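Local coordinates for protein serpin B3 (Homo sapiens, PDB 4ZK3) that probably inhibits papain-like cysteine proteases such as cathepsin L, as a serpin with a mobile reactive-centre loop, and makes up the aggregating Pso p27 complex of psoriasis, at residues Lys102-Leu107 and Asn148-Ser153; Asn156-Asn161 and Gly340-Ala345; Lys288-Tyr293 and Lys331-Val336. All blocks are in the same frame, centred on the assembly; numbering follows the deposited sequence.

Overall arrangement
All three contacts belong to the large central sheet of the serpin fold. Along the chain, contact 1 closes before the others open, and contact 3 is nested within the long loop closed by contact 2. Helix 140-153 lies on strand 99-110 in contact 1; the chain leaving that helix reaches strand 340-351 in contact 2, whose centre is about 11 Å from that of contact 1. Contact 3 pairs strands 276-294 and 325-336; its centre is about 8 Å from that of contact 2 and about 17 Å from that of contact 1. Strand 340-351 lies between strands 174-185 and 325-336, antiparallel to both, as expected of a serpin whose reactive-centre loop has entered the sheet.

Contact 1. Residues Lys102-Leu107 and Asn148-Ser153; sequences KIANKL and NSWVES
Lys106 lays its aliphatic chain across one face of the Trp150 indole, and this is the tightly packed part of the contact between strand 102-107 and helix 148-153. Lys106 CB sits 3.7 Å from Trp150 CH2, near the rim of the benzo ring. Lys106 CD is 3.7 Å from Trp150 CE2, a CH-pi contact near the fusion of the two rings. The ammonium follows as a cation-pi partner: Lys106 NZ stands 4.1 Å from the centroid of the Trp150 five-membered ring, 29° off its normal. A fully extended lysine can run the length of an indole in this way, its methylenes meeting carbon and its charge meeting pi electrons. The same NZ makes a salt bridge with Glu132, which ties the chain down at its far end. On the helix, Trp150 has CG anti to its backbone N (chi1 -177°), which throws the broad ring out toward the strand. Ala104 approaches the benzo end obliquely, with CB 4.1 Å from Trp150 CH2; its small methyl lets the ring come close to the strand backbone.

Toward the C-terminal end of the helix the packing gives way to solvent. Lys102 NZ and Ser153 O are 4.2 Å apart and are joined by a water, which accepts from the lysine at 2.7 Å and donates to the carbonyl. Ser153 OG donates a hydrogen bond of 2.7 Å to a lone pair of Trp150 O, within the helix.

The helix runs nearly antiparallel to the strand (162°), across the front of the central serpin sheet, with Val151 reaching Val177 on strand 174-185. Behind the strand, Ile103 packs on helix 31-42 and Leu107 on helix 117-127.

Contact 2. Residues Asn156-Asn161 and Gly340-Ala345; sequences NEKIKN and GAEAAA
Asn156 to Ile159 of the irregular segment run at 44° to Glu342 to Ala345 of the strand, with the CA atoms of Ile159 and Ala345 6.5 Å apart. Ile159 supplies the apolar contact. Its CG1 lies 3.9 Å from Ala344 CB, while CD1 reaches on to Ala344 O at 3.7 Å, so the branched chain lies against both the methyl and the backbone. Ala344 suits the spot because a methyl lets the loop come down on the strand, and Lys158 CB also touches it at 4.1 Å. The place of strand 340-351 between strands 174-185 and 325-336 is that of the inserted strand of cleaved serpins, consistent with the start of the reactive-centre loop, where runs of small residues such as alanine can slip between neighbouring strands. Nearby, the extended side chain of Glu342 rises toward the loop and meets Lys158 at about a right angle. The lysine bends at chi2 (-46°), which sets its CE 3.2 Å from Glu342 OE2 and 3.3 Å from Glu342 OE1. Its ammonium goes past the carboxylate, making a long salt bridge from Lys158 NZ to Glu342 OE1 of 3.9 Å. Glu342 OE2 is held by the hydroxyl of Tyr181, on strand 174-185.

Contact 3. Residues Lys288-Tyr293 and Lys331-Val336; sequences KVEESY and KAFVEV
The carbonyl oxygen of Val334 receives the N-H of Val289 at 2.8 Å and, beside it, the CA-H of Lys288, whose CA is 3.2 Å from Val334 O. This is a classic antiparallel beta ladder, here within the central serpin sheet, where strand 276-294 runs against strand 325-336 at 177°. Val289 pairs with Val334, and Glu291 with Ala332, each as a hydrogen-bonded pair with two N-H...O bonds. The return bond from Val334 N to Val289 O measures 2.9 Å.

On the face carrying Val289 and Ala332 the residues are apolar and buried, apart from Glu291, whose carboxylate swings off from the partner strand. Val289 CB lies 3.8 Å from Val334 CG1. With chi1 at 57°, Val334 sets that methyl between its backbone N and carbonyl carbon, turned toward its partner. Phe28 of strand 27-29 packs on both valines and on Ala332, a buried setting in which compact hydrocarbon fits.

The other face mixes charge with hydrocarbon. Glu290 runs alongside Phe333, both leaving the sheet in the same direction, with Glu290 CG 3.7 Å from Phe333 CD2. The carboxylate is turned 75° from the ring, and its OE2 comes in at the ring edge, in the ring plane, where the slightly positive C-H groups suit an anion. Lys288 bends at chi3 and brings CE to 3.7 Å from Glu335 CD; Lys288 NZ and Glu335 OE1 stay 4.1 Å apart, beyond a salt bridge, though the opposite charges probably still attract. At the other end, extended Lys331 sends its NZ to the backbone O of Lys160, and along the way its CG passes 3.5 Å from Ser292 OG.

Contact 1. Residues Lys102-Leu107 and Asn148-Ser153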
loop_
_atom_site.group_PDB
_atom_site.type_symbol
_atom_site.label_atom_id
_atom_site.label_comp_id
_atom_site.label_asym_id
_atom_site.label_seq_id
_atom_site.Cartn_x
_atom_site.Cartn_y
_atom_site.Cartn_z
ATOM N N LYS A 102 -9.993 6.136 4.736
ATOM C CA LYS A 102 -10.860 5.088 5.101
ATOM C C LYS A 102 -10.322 3.766 4.638
ATOM O O LYS A 102 -9.611 3.671 3.639
ATOM C CB LYS A 102 -12.276 5.292 4.628
ATOM C CG LYS A 102 -12.474 5.400 3.175
ATOM C CD LYS A 102 -13.922 5.567 2.751
ATOM C CE LYS A 102 -13.943 5.946 1.289
ATOM N NZ LYS A 102 -15.253 5.684 0.588
ATOM N N ILE A 103 -10.633 2.744 5.416
ATOM C CA ILE A 103 -10.177 1.398 5.131
ATOM C C ILE A 103 -11.262 0.444 5.499
ATOM O O ILE A 103 -11.854 0.579 6.572
ATOM C CB ILE A 103 -8.859 1.148 5.861
ATOM C CG1 ILE A 103 -8.198 -0.160 5.401
ATOM C CG2 ILE A 103 -9.054 1.190 7.358
ATOM C CD1 ILE A 103 -6.745 -0.155 5.710
ATOM N N ALA A 104 -11.460 -0.576 4.682
ATOM C CA ALA A 104 -12.445 -1.596 4.991
ATOM C C ALA A 104 -11.926 -2.977 4.594
ATOM O O ALA A 104 -11.166 -3.123 3.605
ATOM C CB ALA A 104 -13.699 -1.303 4.200
ATOM N N ASN A 105 -12.423 -3.969 5.316
ATOM C CA ASN A 105 -12.148 -5.348 5.120
ATOM C C ASN A 105 -13.436 -6.068 4.904
ATOM O O ASN A 105 -14.425 -5.774 5.550
ATOM C CB ASN A 105 -11.451 -5.880 6.389
ATOM C CG ASN A 105 -10.077 -5.337 6.536
ATOM O OD1 ASN A 105 -9.679 -4.733 7.574
ATOM N ND2 ASN A 105 -9.329 -5.510 5.509
ATOM N N LYS A 106 -13.456 -7.032 4.006
ATOM C CA LYS A 106 -14.653 -7.795 3.755
ATOM C C LYS A 106 -14.389 -9.239 3.333
ATOM O O LYS A 106 -13.478 -9.515 2.601
ATOM C CB LYS A 106 -15.524 -7.101 2.671
ATOM C CG LYS A 106 -16.953 -7.674 2.572
ATOM C CD LYS A 106 -17.831 -6.808 1.694
ATOM C CE LYS A 106 -19.242 -7.342 1.571
ATOM N NZ LYS A 106 -20.199 -6.377 0.912
ATOM N N LEU A 107 -15.241 -10.146 3.811
ATOM C CA LEU A 107 -15.275 -11.525 3.409
ATOM C C LEU A 107 -16.460 -11.798 2.475
ATOM O O LEU A 107 -17.610 -11.610 2.823
ATOM C CB LEU A 107 -15.301 -12.439 4.639
ATOM C CG LEU A 107 -15.590 -13.916 4.363
ATOM C CD1 LEU A 107 -14.588 -14.551 3.436
ATOM C CD2 LEU A 107 -15.671 -14.749 5.611
ATOM N N ASN A 148 -15.589 -6.704 -7.404
ATOM C CA ASN A 148 -14.951 -5.589 -8.102
ATOM C C ASN A 148 -15.765 -4.285 -7.914
ATOM O O ASN A 148 -15.176 -3.229 -7.689
ATOM C CB ASN A 148 -14.651 -5.939 -9.574
ATOM C CG ASN A 148 -13.501 -6.916 -9.756
ATOM O OD1 ASN A 148 -12.697 -7.177 -8.876
ATOM N ND2 ASN A 148 -13.431 -7.487 -10.922
ATOM N N SER A 149 -17.115 -4.331 -7.894
ATOM C CA SER A 149 -17.901 -3.109 -7.669
ATOM C C SER A 149 -17.883 -2.655 -6.265
ATOM O O SER A 149 -17.878 -1.442 -6.002
ATOM C CB SER A 149 -19.401 -3.232 -8.130
ATOM O OG SER A 149 -19.404 -3.512 -9.511
ATOM N N TRP A 150 -17.966 -3.573 -5.314
ATOM C CA TRP A 150 -17.768 -3.170 -3.944
ATOM C C TRP A 150 -16.441 -2.401 -3.760
ATOM O O TRP A 150 -16.376 -1.335 -3.090
ATOM C CB TRP A 150 -17.782 -4.375 -3.013
ATOM C CG TRP A 150 -17.648 -3.981 -1.631
ATOM C CD1 TRP A 150 -18.610 -3.486 -0.837
ATOM C CD2 TRP A 150 -16.443 -4.029 -0.830
ATOM N NE1 TRP A 150 -18.089 -3.209 0.421
ATOM C CE2 TRP A 150 -16.768 -3.542 0.443
ATOM C CE3 TRP A 150 -15.122 -4.434 -1.082
ATOM C CZ2 TRP A 150 -15.845 -3.482 1.473
ATOM C CZ3 TRP A 150 -14.195 -4.334 -0.071
ATOM C CH2 TRP A 150 -14.560 -3.888 1.196
ATOM N N VAL A 151 -15.386 -2.935 -4.363
ATOM C CA VAL A 151 -14.079 -2.280 -4.310
ATOM C C VAL A 151 -14.115 -0.867 -4.923
ATOM O O VAL A 151 -13.616 0.052 -4.310
ATOM C CB VAL A 151 -13.002 -3.157 -4.955
ATOM C CG1 VAL A 151 -11.710 -2.368 -5.113
ATOM C CG2 VAL A 151 -12.751 -4.423 -4.089
ATOM N N GLU A 152 -14.678 -0.704 -6.124
ATOM C CA GLU A 152 -14.934 0.642 -6.677
ATOM C C GLU A 152 -15.613 1.529 -5.675
ATOM O O GLU A 152 -15.206 2.693 -5.469
ATOM C CB GLU A 152 -15.762 0.604 -7.967
ATOM C CG GLU A 152 -15.091 -0.144 -9.101
ATOM C CD GLU A 152 -15.699 0.252 -10.480
ATOM O OE1 GLU A 152 -16.399 1.293 -10.542
ATOM O OE2 GLU A 152 -15.463 -0.455 -11.474
ATOM N N SER A 153 -16.605 0.975 -4.996
ATOM C CA SER A 153 -17.418 1.715 -4.069
ATOM C C SER A 153 -16.654 2.147 -2.843
ATOM O O SER A 153 -17.055 3.106 -2.212
ATOM C CB SER A 153 -18.716 0.917 -3.676
ATOM O OG SER A 153 -18.571 0.165 -2.461
HETATM O O HOH W 1 -15.513 5.707 -2.129
#

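Contact 2. Residues Asn156-Asn161 and Gly340-Ala345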
loop_
_atom_site.group_PDB
_atom_site.type_symbol
_atom_site.label_atom_id
_atom_site.label_comp_id
_atom_site.label_asym_id
_atom_site.label_seq_id
_atom_site.Cartn_x
_atom_site.Cartn_y
_atom_site.Cartn_z
ATOM N N ASN A 156 -13.619 5.495 -4.296
ATOM C CA ASN A 156 -14.079 6.584 -5.152
ATOM C C ASN A 156 -13.945 6.170 -6.659
ATOM O O ASN A 156 -13.547 6.934 -7.542
ATOM C CB ASN A 156 -13.312 7.885 -4.816
ATOM C CG ASN A 156 -13.879 9.113 -5.573
ATOM O OD1 ASN A 156 -13.156 10.073 -5.957
ATOM N ND2 ASN A 156 -15.164 9.078 -5.805
ATOM N N GLU A 157 -14.298 4.932 -6.933
ATOM C CA GLU A 157 -14.094 4.300 -8.228
ATOM C C GLU A 157 -12.732 4.288 -8.847
ATOM O O GLU A 157 -12.661 4.037 -10.068
ATOM C CB GLU A 157 -15.094 4.844 -9.277
ATOM C CG GLU A 157 -16.508 4.413 -9.010
ATOM C CD GLU A 157 -17.349 5.534 -8.450
ATOM O OE1 GLU A 157 -18.277 5.971 -9.196
ATOM O OE2 GLU A 157 -17.068 5.995 -7.316
ATOM N N LYS A 158 -11.661 4.510 -8.058
ATOM C CA LYS A 158 -10.292 4.514 -8.627
ATOM C C LYS A 158 -9.689 3.149 -8.858
ATOM O O LYS A 158 -8.724 3.024 -9.622
ATOM C CB LYS A 158 -9.305 5.265 -7.688
ATOM C CG LYS A 158 -9.606 6.751 -7.532
ATOM C CD LYS A 158 -9.888 7.464 -8.857
ATOM C CE LYS A 158 -10.392 8.863 -8.604
ATOM N NZ LYS A 158 -10.723 9.501 -9.872
ATOM N N ILE A 159 -10.134 2.132 -8.097
ATOM C CA ILE A 159 -9.642 0.776 -8.312
ATOM C C ILE A 159 -10.759 0.000 -9.003
ATOM O O ILE A 159 -11.749 -0.374 -8.352
ATOM C CB ILE A 159 -9.251 0.070 -7.001
ATOM C CG1 ILE A 159 -8.256 0.965 -6.265
ATOM C CG2 ILE A 159 -8.695 -1.305 -7.322
ATOM C CD1 ILE A 159 -6.947 1.160 -7.031
ATOM N N LYS A 160 -10.609 -0.177 -10.302
ATOM C CA LYS A 160 -11.555 -0.948 -11.099
ATOM C C LYS A 160 -11.020 -2.283 -11.433
ATOM O O LYS A 160 -9.839 -2.442 -11.606
ATOM C CB LYS A 160 -11.821 -0.192 -12.391
ATOM C CG LYS A 160 -12.449 1.190 -12.225
ATOM C CD LYS A 160 -12.980 1.650 -13.626
ATOM C CE LYS A 160 -13.850 2.838 -13.547
ATOM N NZ LYS A 160 -13.122 3.900 -12.822
ATOM N N ASN A 161 -11.903 -3.280 -11.529
ATOM C CA ASN A 161 -11.526 -4.593 -12.037
ATOM C C ASN A 161 -10.390 -5.246 -11.183
ATOM O O ASN A 161 -9.456 -5.877 -11.689
ATOM C CB ASN A 161 -11.229 -4.541 -13.549
ATOM C CG ASN A 161 -11.254 -5.929 -14.211
ATOM O OD1 ASN A 161 -10.266 -6.395 -14.766
ATOM N ND2 ASN A 161 -12.401 -6.576 -14.172
ATOM N N GLY A 340 -3.942 18.729 -3.853
ATOM C CA GLY A 340 -3.473 17.662 -2.986
ATOM C C GLY A 340 -3.276 16.328 -3.657
ATOM O O GLY A 340 -2.691 16.202 -4.760
ATOM N N ALA A 341 -3.661 15.265 -2.968
ATOM C CA ALA A 341 -3.441 13.948 -3.552
ATOM C C ALA A 341 -4.598 13.041 -3.231
ATOM O O ALA A 341 -5.332 13.288 -2.301
ATOM C CB ALA A 341 -2.109 13.382 -3.068
ATOM N N GLU A 342 -4.761 12.017 -4.040
ATOM C CA GLU A 342 -5.786 11.030 -3.877
ATOM C C GLU A 342 -5.122 9.730 -4.110
ATOM O O GLU A 342 -4.414 9.565 -5.137
ATOM C CB GLU A 342 -6.900 11.228 -4.935
ATOM C CG GLU A 342 -8.039 10.214 -4.867
ATOM C CD GLU A 342 -9.165 10.531 -5.892
ATOM O OE1 GLU A 342 -8.895 11.222 -6.920
ATOM O OE2 GLU A 342 -10.305 10.045 -5.678
ATOM N N ALA A 343 -5.298 8.798 -3.161
ATOM C CA ALA A 343 -4.642 7.534 -3.269
ATOM C C ALA A 343 -5.582 6.422 -2.852
ATOM O O ALA A 343 -6.314 6.620 -1.860
ATOM C CB ALA A 343 -3.369 7.503 -2.428
ATOM N N ALA A 344 -5.501 5.285 -3.555
ATOM C CA ALA A 344 -6.358 4.133 -3.302
ATOM C C ALA A 344 -5.703 2.864 -3.594
ATOM O O ALA A 344 -4.851 2.791 -4.458
ATOM C CB ALA A 344 -7.642 4.219 -4.133
ATOM N N ALA A 345 -6.109 1.793 -2.907
ATOM C CA ALA A 345 -5.567 0.454 -3.237
ATOM C C ALA A 345 -6.488 -0.584 -2.734
ATOM O O ALA A 345 -7.382 -0.308 -1.885
ATOM C CB ALA A 345 -4.169 0.260 -2.678
#

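Contact 3. Residues Lys288-Tyr293 and Lys331-Val336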
loop_
_atom_site.group_PDB
_atom_site.type_symbol
_atom_site.label_atom_id
_atom_site.label_comp_id
_atom_site.label_asym_id
_atom_site.label_seq_id
_atom_site.Cartn_x
_atom_site.Cartn_y
_atom_site.Cartn_z
ATOM N N LYS A 288 0.250 10.765 -12.156
ATOM C CA LYS A 288 -0.711 9.714 -11.874
ATOM C C LYS A 288 -0.037 8.395 -12.050
ATOM O O LYS A 288 0.596 8.165 -13.080
ATOM C CB LYS A 288 -1.855 9.838 -12.864
ATOM C CG LYS A 288 -2.924 8.753 -12.793
ATOM C CD LYS A 288 -4.040 8.989 -13.789
ATOM C CE LYS A 288 -4.902 10.154 -13.343
ATOM N NZ LYS A 288 -5.985 10.408 -14.328
ATOM N N VAL A 289 -0.122 7.523 -11.062
ATOM C CA VAL A 289 0.402 6.196 -11.208
ATOM C C VAL A 289 -0.697 5.152 -10.913
ATOM O O VAL A 289 -1.367 5.222 -9.869
ATOM C CB VAL A 289 1.595 5.986 -10.265
ATOM C CG1 VAL A 289 2.046 4.532 -10.240
ATOM C CG2 VAL A 289 2.762 6.901 -10.634
ATOM N N GLU A 290 -0.777 4.127 -11.771
ATOM C CA GLU A 290 -1.702 3.058 -11.620
ATOM C C GLU A 290 -0.981 1.759 -11.842
ATOM O O GLU A 290 -0.406 1.553 -12.891
ATOM C CB GLU A 290 -2.814 3.258 -12.627
ATOM C CG GLU A 290 -3.465 4.613 -12.520
ATOM C CD GLU A 290 -4.741 4.715 -13.358
ATOM O OE1 GLU A 290 -4.810 5.609 -14.217
ATOM O OE2 GLU A 290 -5.702 3.934 -13.098
ATOM N N GLU A 291 -0.914 0.895 -10.851
ATOM C CA GLU A 291 -0.235 -0.371 -11.066
ATOM C C GLU A 291 -0.986 -1.553 -10.468
ATOM O O GLU A 291 -1.728 -1.404 -9.463
ATOM C CB GLU A 291 1.165 -0.333 -10.466
ATOM C CG GLU A 291 2.084 0.793 -10.943
ATOM C CD GLU A 291 2.549 0.697 -12.392
ATOM O OE1 GLU A 291 2.649 -0.414 -12.979
ATOM O OE2 GLU A 291 2.821 1.770 -12.915
ATOM N N SER A 292 -0.751 -2.719 -11.049
ATOM C CA SER A 292 -1.290 -3.996 -10.589
ATOM C C SER A 292 -0.216 -5.005 -10.217
ATOM O O SER A 292 0.788 -5.062 -10.852
ATOM C CB SER A 292 -2.132 -4.622 -11.691
ATOM O OG SER A 292 -3.207 -3.768 -12.012
ATOM N N TYR A 293 -0.484 -5.876 -9.244
ATOM C CA TYR A 293 0.466 -6.898 -8.840
ATOM C C TYR A 293 -0.253 -8.184 -8.652
ATOM O O TYR A 293 -1.279 -8.228 -7.951
ATOM C CB TYR A 293 1.258 -6.527 -7.554
ATOM C CG TYR A 293 1.924 -5.172 -7.693
ATOM C CD1 TYR A 293 1.213 -3.987 -7.453
ATOM C CD2 TYR A 293 3.215 -5.070 -8.153
ATOM C CE1 TYR A 293 1.822 -2.770 -7.643
ATOM C CE2 TYR A 293 3.813 -3.866 -8.357
ATOM C CZ TYR A 293 3.112 -2.723 -8.081
ATOM O OH TYR A 293 3.705 -1.531 -8.344
ATOM N N LYS A 331 -3.954 -3.913 -6.479
ATOM C CA LYS A 331 -4.009 -2.841 -7.428
ATOM C C LYS A 331 -4.049 -1.480 -6.700
ATOM O O LYS A 331 -4.713 -1.297 -5.697
ATOM C CB LYS A 331 -5.248 -3.058 -8.314
ATOM C CG LYS A 331 -5.195 -2.280 -9.600
ATOM C CD LYS A 331 -6.337 -2.641 -10.536
ATOM C CE LYS A 331 -6.293 -1.755 -11.766
ATOM N NZ LYS A 331 -7.296 -2.239 -12.757
ATOM N N ALA A 332 -3.385 -0.491 -7.255
ATOM C CA ALA A 332 -3.183 0.773 -6.551
ATOM C C ALA A 332 -3.135 1.939 -7.527
ATOM O O ALA A 332 -2.730 1.777 -8.691
ATOM C CB ALA A 332 -1.912 0.732 -5.686
ATOM N N PHE A 333 -3.556 3.098 -7.032
ATOM C CA PHE A 333 -3.709 4.348 -7.803
ATOM C C PHE A 333 -3.256 5.527 -6.956
ATOM O O PHE A 333 -3.596 5.609 -5.759
ATOM C CB PHE A 333 -5.219 4.524 -8.081
ATOM C CG PHE A 333 -5.609 5.889 -8.638
ATOM C CD1 PHE A 333 -5.855 6.981 -7.791
ATOM C CD2 PHE A 333 -5.794 6.056 -10.005
ATOM C CE1 PHE A 333 -6.199 8.254 -8.310
ATOM C CE2 PHE A 333 -6.210 7.315 -10.537
ATOM C CZ PHE A 333 -6.409 8.404 -9.678
ATOM N N VAL A 334 -2.509 6.462 -7.535
ATOM C CA VAL A 334 -2.294 7.741 -6.882
ATOM C C VAL A 334 -2.323 8.821 -7.950
ATOM O O VAL A 334 -1.825 8.613 -9.075
ATOM C CB VAL A 334 -0.918 7.776 -6.100
ATOM C CG1 VAL A 334 0.257 7.482 -7.006
ATOM C CG2 VAL A 334 -0.732 9.046 -5.290
ATOM N N GLU A 335 -2.872 9.966 -7.578
ATOM C CA GLU A 335 -2.742 11.162 -8.402
ATOM C C GLU A 335 -2.392 12.330 -7.528
ATOM O O GLU A 335 -3.024 12.573 -6.513
ATOM C CB GLU A 335 -4.048 11.485 -9.164
ATOM C CG GLU A 335 -3.892 12.729 -10.047
ATOM C CD GLU A 335 -5.017 12.981 -11.013
ATOM O OE1 GLU A 335 -6.132 12.490 -10.793
ATOM O OE2 GLU A 335 -4.753 13.704 -11.991
ATOM N N VAL A 336 -1.429 13.102 -7.980
ATOM C CA VAL A 336 -0.998 14.331 -7.321
ATOM C C VAL A 336 -1.333 15.551 -8.207
ATOM O O VAL A 336 -1.078 15.542 -9.399
ATOM C CB VAL A 336 0.534 14.164 -7.058
ATOM C CG1 VAL A 336 1.249 15.470 -6.762
ATOM C CG2 VAL A 336 0.714 13.173 -5.908
#